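Local coordinates for maleylacetoacetate isomerase (Anaeromyxobacter dehalogenans, PDB 4IGJ), which probably isomerises maleylacetoacetate with the help of glutathione, as a zeta-class member of the glutathione transferase superfamily, at residues A[126-140]-A[154-166]. Numbering follows the deposited sequence. Where two conformers were deposited one is given.
Sequences HVNSGTQPMQNALVL and WARFFIARGLAAL. With SO4 (sulfate ion), chain C.
In the helical C-terminal domain of this glutathione transferase fold, the linker between helices 114-128 and 137-146 packs along helix 150-171 through T131, M134 and Q135. M134 meets F158 through its CG, which stands over one face of the ring, 3.8 Å from the centroid and 16° off the normal, a CH-pi contact. A bend at chi2 (55°) leaves SD above the same face, a more distant Met-aromatic contact. The opposite face of F158 is covered by F157. M134 O lies near the plane of the W154 indole at its edge and receives a weak bond from W154 NE1, 2.8 Å long but bent to 129°.

At G162 the helix comes close because there is no side chain: T131 OG1 sits 3.5 Å from G162 CA, where a CB would clash. That hydroxyl donates to H126 O (2.8 Å), while CG2 rests near I159 CA. One water donates to both G130 O and F158 O, bridging the two backbones.

Q135 lays CG and OE1 against I159 CD1, OE1 also accepting from Q193 and N196 of helix 185-199, and NE2 donates to O1 of a sulfate ion, probably from the crystallisation liquor, at 3.2 Å. A leucine in place of Q135 would probably leave Q193 and N196 without this acceptor and the sulfate without one donor. Q132 NE2 donates to sulfate O2, and S34 also binds the anion. Q132 is a glutathione-binding residue, though none is bound to this chain here, so the linker carries part of a glutathione site on the all-helical GST C-terminal domain.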
loop_
_atom_site.group_PDB
_atom_site.type_symbol
_atom_site.label_atom_id
_atom_site.label_comp_id
_atom_site.label_asym_id
_atom_site.label_seq_id
_atom_site.Cartn_x
_atom_site.Cartn_y
_atom_site.Cartn_z
ATOM N N HIS A 126 4.519 1.569 -4.499
ATOM C CA HIS A 126 4.817 0.691 -5.633
ATOM C C HIS A 126 5.144 -0.713 -5.153
ATOM O O HIS A 126 4.774 -1.700 -5.792
ATOM C CB HIS A 126 5.993 1.238 -6.447
ATOM C CG HIS A 126 5.612 2.312 -7.421
ATOM N ND1 HIS A 126 4.615 2.146 -8.359
ATOM C CD2 HIS A 126 6.103 3.559 -7.607
ATOM C CE1 HIS A 126 4.506 3.248 -9.079
ATOM N NE2 HIS A 126 5.397 4.123 -8.642
ATOM N N VAL A 127 5.829 -0.812 -4.020
ATOM C CA VAL A 127 6.103 -2.116 -3.428
ATOM C C VAL A 127 4.926 -2.617 -2.584
ATOM O O VAL A 127 4.424 -3.729 -2.786
ATOM C CB VAL A 127 7.391 -2.062 -2.583
ATOM C CG1 VAL A 127 7.672 -3.410 -1.948
ATOM C CG2 VAL A 127 8.576 -1.628 -3.443
ATOM N N ASN A 128 4.482 -1.786 -1.643
ATOM C CA ASN A 128 3.460 -2.131 -0.670
ATOM C C ASN A 128 2.181 -2.631 -1.311
ATOM O O ASN A 128 1.606 -3.630 -0.882
ATOM C CB ASN A 128 3.169 -0.892 0.197
ATOM C CG ASN A 128 2.262 -1.188 1.376
ATOM O OD1 ASN A 128 1.232 -0.515 1.588
ATOM N ND2 ASN A 128 2.628 -2.180 2.150
ATOM N N SER A 129 1.723 -1.927 -2.339
ATOM C CA SER A 129 0.468 -2.295 -2.981
ATOM C C SER A 129 0.646 -2.801 -4.409
ATOM O O SER A 129 -0.217 -3.494 -4.931
ATOM C CB SER A 129 -0.514 -1.118 -2.952
ATOM O OG SER A 129 -0.085 -0.059 -3.790
ATOM N N GLY A 130 1.761 -2.456 -5.040
ATOM C CA GLY A 130 1.939 -2.772 -6.449
ATOM C C GLY A 130 2.783 -3.980 -6.808
ATOM O O GLY A 130 2.804 -4.398 -7.970
ATOM N N THR A 131 3.480 -4.540 -5.826
ATOM C CA THR A 131 4.410 -5.634 -6.075
ATOM C C THR A 131 4.239 -6.787 -5.079
ATOM O O THR A 131 3.936 -7.917 -5.467
ATOM C CB THR A 131 5.865 -5.125 -6.033
ATOM O OG1 THR A 131 6.002 -3.999 -6.907
ATOM C CG2 THR A 131 6.824 -6.219 -6.465
ATOM N N GLN A 132 4.440 -6.510 -3.796
ATOM C CA GLN A 132 4.403 -7.547 -2.777
ATOM C C GLN A 132 3.092 -8.344 -2.729
ATOM O O GLN A 132 3.141 -9.559 -2.574
ATOM C CB GLN A 132 4.773 -6.993 -1.390
ATOM C CG GLN A 132 4.977 -8.063 -0.306
ATOM C CD GLN A 132 3.695 -8.590 0.302
ATOM O OE1 GLN A 132 2.645 -7.944 0.253
ATOM N NE2 GLN A 132 3.778 -9.778 0.894
ATOM N N PRO A 133 1.915 -7.682 -2.867
ATOM C CA PRO A 133 0.688 -8.489 -2.758
ATOM C C PRO A 133 0.618 -9.610 -3.800
ATOM O O PRO A 133 0.019 -10.649 -3.522
ATOM C CB PRO A 133 -0.429 -7.459 -3.002
ATOM C CG PRO A 133 0.173 -6.165 -2.514
ATOM C CD PRO A 133 1.602 -6.241 -2.969
ATOM N N MET A 134 1.244 -9.414 -4.957
ATOM C CA MET A 134 1.157 -10.412 -6.014
ATOM C C MET A 134 2.068 -11.597 -5.750
ATOM O O MET A 134 2.020 -12.588 -6.469
ATOM C CB MET A 134 1.453 -9.778 -7.376
ATOM C CG MET A 134 0.206 -9.212 -8.100
ATOM S SD MET A 134 -0.714 -8.021 -7.112
ATOM C CE MET A 134 0.565 -6.817 -6.867
ATOM N N GLN A 135 2.903 -11.496 -4.719
ATOM C CA GLN A 135 3.748 -12.618 -4.343
ATOM C C GLN A 135 3.606 -12.998 -2.873
ATOM O O GLN A 135 4.499 -13.630 -2.310
ATOM C CB GLN A 135 5.214 -12.351 -4.724
ATOM C CG GLN A 135 5.783 -11.025 -4.217
ATOM C CD GLN A 135 6.801 -11.195 -3.101
ATOM O OE1 GLN A 135 7.790 -10.472 -3.037
ATOM N NE2 GLN A 135 6.559 -12.148 -2.213
ATOM N N ASN A 136 2.483 -12.654 -2.243
ATOM C CA ASN A 136 2.328 -13.082 -0.854
ATOM C C ASN A 136 2.021 -14.570 -0.744
ATOM O O ASN A 136 1.633 -15.200 -1.729
ATOM C CB ASN A 136 1.395 -12.174 -0.024
ATOM C CG ASN A 136 -0.093 -12.502 -0.165
ATOM O OD1 ASN A 136 -0.497 -13.635 -0.421
ATOM N ND2 ASN A 136 -0.922 -11.490 0.052
ATOM N N ALA A 137 2.194 -15.123 0.450
ATOM C CA ALA A 137 2.167 -16.573 0.636
ATOM C C ALA A 137 0.875 -17.248 0.181
ATOM O O ALA A 137 0.921 -18.273 -0.502
ATOM C CB ALA A 137 2.472 -16.924 2.088
ATOM N N LEU A 138 -0.266 -16.691 0.575
ATOM C CA LEU A 138 -1.557 -17.270 0.209
ATOM C C LEU A 138 -1.776 -17.243 -1.307
ATOM O O LEU A 138 -2.267 -18.215 -1.892
ATOM C CB LEU A 138 -2.696 -16.553 0.938
ATOM C CG LEU A 138 -4.112 -17.083 0.699
ATOM C CD1 LEU A 138 -4.232 -18.540 1.131
ATOM C CD2 LEU A 138 -5.131 -16.225 1.424
ATOM N N VAL A 139 -1.403 -16.137 -1.942
ATOM C CA VAL A 139 -1.523 -15.997 -3.386
ATOM C C VAL A 139 -0.717 -17.077 -4.091
ATOM O O VAL A 139 -1.235 -17.790 -4.951
ATOM C CB VAL A 139 -1.045 -14.608 -3.843
ATOM C CG1 VAL A 139 -0.820 -14.579 -5.347
ATOM C CG2 VAL A 139 -2.052 -13.554 -3.440
ATOM N N LEU A 140 0.548 -17.203 -3.716
ATOM C CA LEU A 140 1.417 -18.199 -4.323
ATOM C C LEU A 140 0.882 -19.614 -4.119
ATOM O O LEU A 140 0.924 -20.431 -5.041
ATOM C CB LEU A 140 2.838 -18.077 -3.774
ATOM C CG LEU A 140 3.540 -16.744 -4.023
ATOM C CD1 LEU A 140 4.976 -16.823 -3.523
ATOM C CD2 LEU A 140 3.482 -16.346 -5.501
ATOM N N TRP A 154 4.826 -16.574 -11.975
ATOM C CA TRP A 154 3.955 -15.451 -11.645
ATOM C C TRP A 154 4.680 -14.435 -10.784
ATOM O O TRP A 154 4.642 -13.241 -11.068
ATOM C CB TRP A 154 2.726 -15.998 -10.917
ATOM C CG TRP A 154 1.782 -15.008 -10.291
ATOM C CD1 TRP A 154 1.956 -14.321 -9.112
ATOM C CD2 TRP A 154 0.474 -14.672 -10.762
ATOM N NE1 TRP A 154 0.843 -13.554 -8.851
ATOM C CE2 TRP A 154 -0.079 -13.753 -9.850
ATOM C CE3 TRP A 154 -0.280 -15.051 -11.879
ATOM C CZ2 TRP A 154 -1.352 -13.209 -10.021
ATOM C CZ3 TRP A 154 -1.539 -14.501 -12.053
ATOM C CH2 TRP A 154 -2.062 -13.589 -11.130
ATOM N N ALA A 155 5.339 -14.915 -9.733
ATOM C CA ALA A 155 6.086 -14.028 -8.853
ATOM C C ALA A 155 7.163 -13.281 -9.635
ATOM O O ALA A 155 7.328 -12.075 -9.471
ATOM C CB ALA A 155 6.695 -14.804 -7.695
ATOM N N ARG A 156 7.910 -13.986 -10.482
ATOM C CA ARG A 156 8.928 -13.321 -11.284
ATOM C C ARG A 156 8.327 -12.273 -12.216
ATOM O O ARG A 156 8.899 -11.205 -12.401
ATOM C CB ARG A 156 9.752 -14.336 -12.080
ATOM C CG ARG A 156 10.808 -15.056 -11.262
ATOM C CD ARG A 156 11.692 -15.957 -12.157
ATOM N NE ARG A 156 10.958 -17.069 -12.747
ATOM C CZ ARG A 156 10.783 -18.242 -12.153
ATOM N NH1 ARG A 156 11.291 -18.468 -10.948
ATOM N NH2 ARG A 156 10.099 -19.199 -12.765
ATOM N N PHE A 157 7.160 -12.568 -12.782
ATOM C CA PHE A 157 6.524 -11.622 -13.688
ATOM C C PHE A 157 6.140 -10.332 -12.967
ATOM O O PHE A 157 6.439 -9.234 -13.437
ATOM C CB PHE A 157 5.286 -12.237 -14.342
ATOM C CG PHE A 157 4.518 -11.265 -15.192
ATOM C CD1 PHE A 157 4.902 -11.011 -16.500
ATOM C CD2 PHE A 157 3.422 -10.585 -14.674
ATOM C CE1 PHE A 157 4.200 -10.106 -17.279
ATOM C CE2 PHE A 157 2.712 -9.678 -15.452
ATOM C CZ PHE A 157 3.105 -9.440 -16.753
ATOM N N PHE A 158 5.460 -10.474 -11.835
ATOM C CA PHE A 158 4.949 -9.301 -11.133
ATOM C C PHE A 158 6.033 -8.535 -10.389
ATOM O O PHE A 158 5.991 -7.307 -10.313
ATOM C CB PHE A 158 3.781 -9.678 -10.220
ATOM C CG PHE A 158 2.485 -9.851 -10.960
ATOM C CD1 PHE A 158 1.794 -8.739 -11.428
ATOM C CD2 PHE A 158 1.962 -11.110 -11.198
ATOM C CE1 PHE A 158 0.613 -8.887 -12.124
ATOM C CE2 PHE A 158 0.775 -11.266 -11.890
ATOM C CZ PHE A 158 0.102 -10.149 -12.355
ATOM N N ILE A 159 7.018 -9.244 -9.853
ATOM C CA ILE A 159 8.149 -8.560 -9.242
ATOM C C ILE A 159 8.953 -7.760 -10.274
ATOM O O ILE A 159 9.300 -6.606 -10.027
ATOM C CB ILE A 159 9.046 -9.547 -8.471
ATOM C CG1 ILE A 159 8.273 -10.129 -7.276
ATOM C CG2 ILE A 159 10.338 -8.873 -8.026
ATOM C CD1 ILE A 159 9.003 -11.252 -6.547
ATOM N N ALA A 160 9.225 -8.365 -11.433
ATOM C CA ALA A 160 9.956 -7.686 -12.502
ATOM C C ALA A 160 9.204 -6.435 -12.938
ATOM O O ALA A 160 9.799 -5.368 -13.116
ATOM C CB ALA A 160 10.172 -8.624 -13.693
ATOM N N ARG A 161 7.893 -6.582 -13.114
ATOM C CA ARG A 161 7.028 -5.463 -13.469
ATOM C C ARG A 161 7.159 -4.323 -12.461
ATOM O O ARG A 161 7.320 -3.154 -12.839
ATOM C CB ARG A 161 5.577 -5.939 -13.542
ATOM C CG ARG A 161 4.576 -4.833 -13.781
ATOM C CD ARG A 161 3.246 -5.393 -14.244
ATOM N NE ARG A 161 2.439 -4.359 -14.876
ATOM C CZ ARG A 161 2.393 -4.159 -16.187
ATOM N NH1 ARG A 161 3.097 -4.934 -17.002
ATOM N NH2 ARG A 161 1.637 -3.193 -16.685
ATOM N N GLY A 162 7.097 -4.669 -11.179
ATOM C CA GLY A 162 7.254 -3.698 -10.111
ATOM C C GLY A 162 8.627 -3.040 -10.065
ATOM O O GLY A 162 8.732 -1.832 -9.888
ATOM N N LEU A 163 9.683 -3.831 -10.221
ATOM C CA LEU A 163 11.041 -3.302 -10.146
ATOM C C LEU A 163 11.382 -2.391 -11.327
ATOM O O LEU A 163 12.144 -1.437 -11.181
ATOM C CB LEU A 163 12.057 -4.443 -10.045
ATOM C CG LEU A 163 12.010 -5.282 -8.764
ATOM C CD1 LEU A 163 13.152 -6.279 -8.767
ATOM C CD2 LEU A 163 12.053 -4.390 -7.518
ATOM N N ALA A 164 10.823 -2.703 -12.493
ATOM C CA ALA A 164 11.028 -1.886 -13.687
ATOM C C ALA A 164 10.480 -0.483 -13.455
ATOM O O ALA A 164 11.138 0.508 -13.774
ATOM C CB ALA A 164 10.369 -2.538 -14.900
ATOM N N ALA A 165 9.280 -0.408 -12.888
ATOM C CA ALA A 165 8.665 0.872 -12.546
ATOM C C ALA A 165 9.490 1.618 -11.507
ATOM O O ALA A 165 9.696 2.829 -11.618
ATOM C CB ALA A 165 7.245 0.662 -12.041
ATOM N N LEU A 166 9.951 0.895 -10.489
ATOM C CA LEU A 166 10.775 1.488 -9.447
ATOM C C LEU A 166 12.080 2.033 -10.001
ATOM O O LEU A 166 12.483 3.143 -9.669
ATOM C CB LEU A 166 11.100 0.466 -8.365
ATOM C CG LEU A 166 10.128 0.353 -7.203
ATOM C CD1 LEU A 166 10.698 -0.594 -6.173
ATOM C CD2 LEU A 166 9.867 1.731 -6.592
HETATM S S SO4 C . 6.778 -12.199 1.682
HETATM O O1 SO4 C . 7.409 -13.106 0.741
HETATM O O2 SO4 C . 6.543 -10.918 1.023
HETATM O O3 SO4 C . 7.667 -12.036 2.820
HETATM O O4 SO4 C . 5.526 -12.774 2.142
HETATM O O HOH W 1 3.657 -5.743 -10.052
#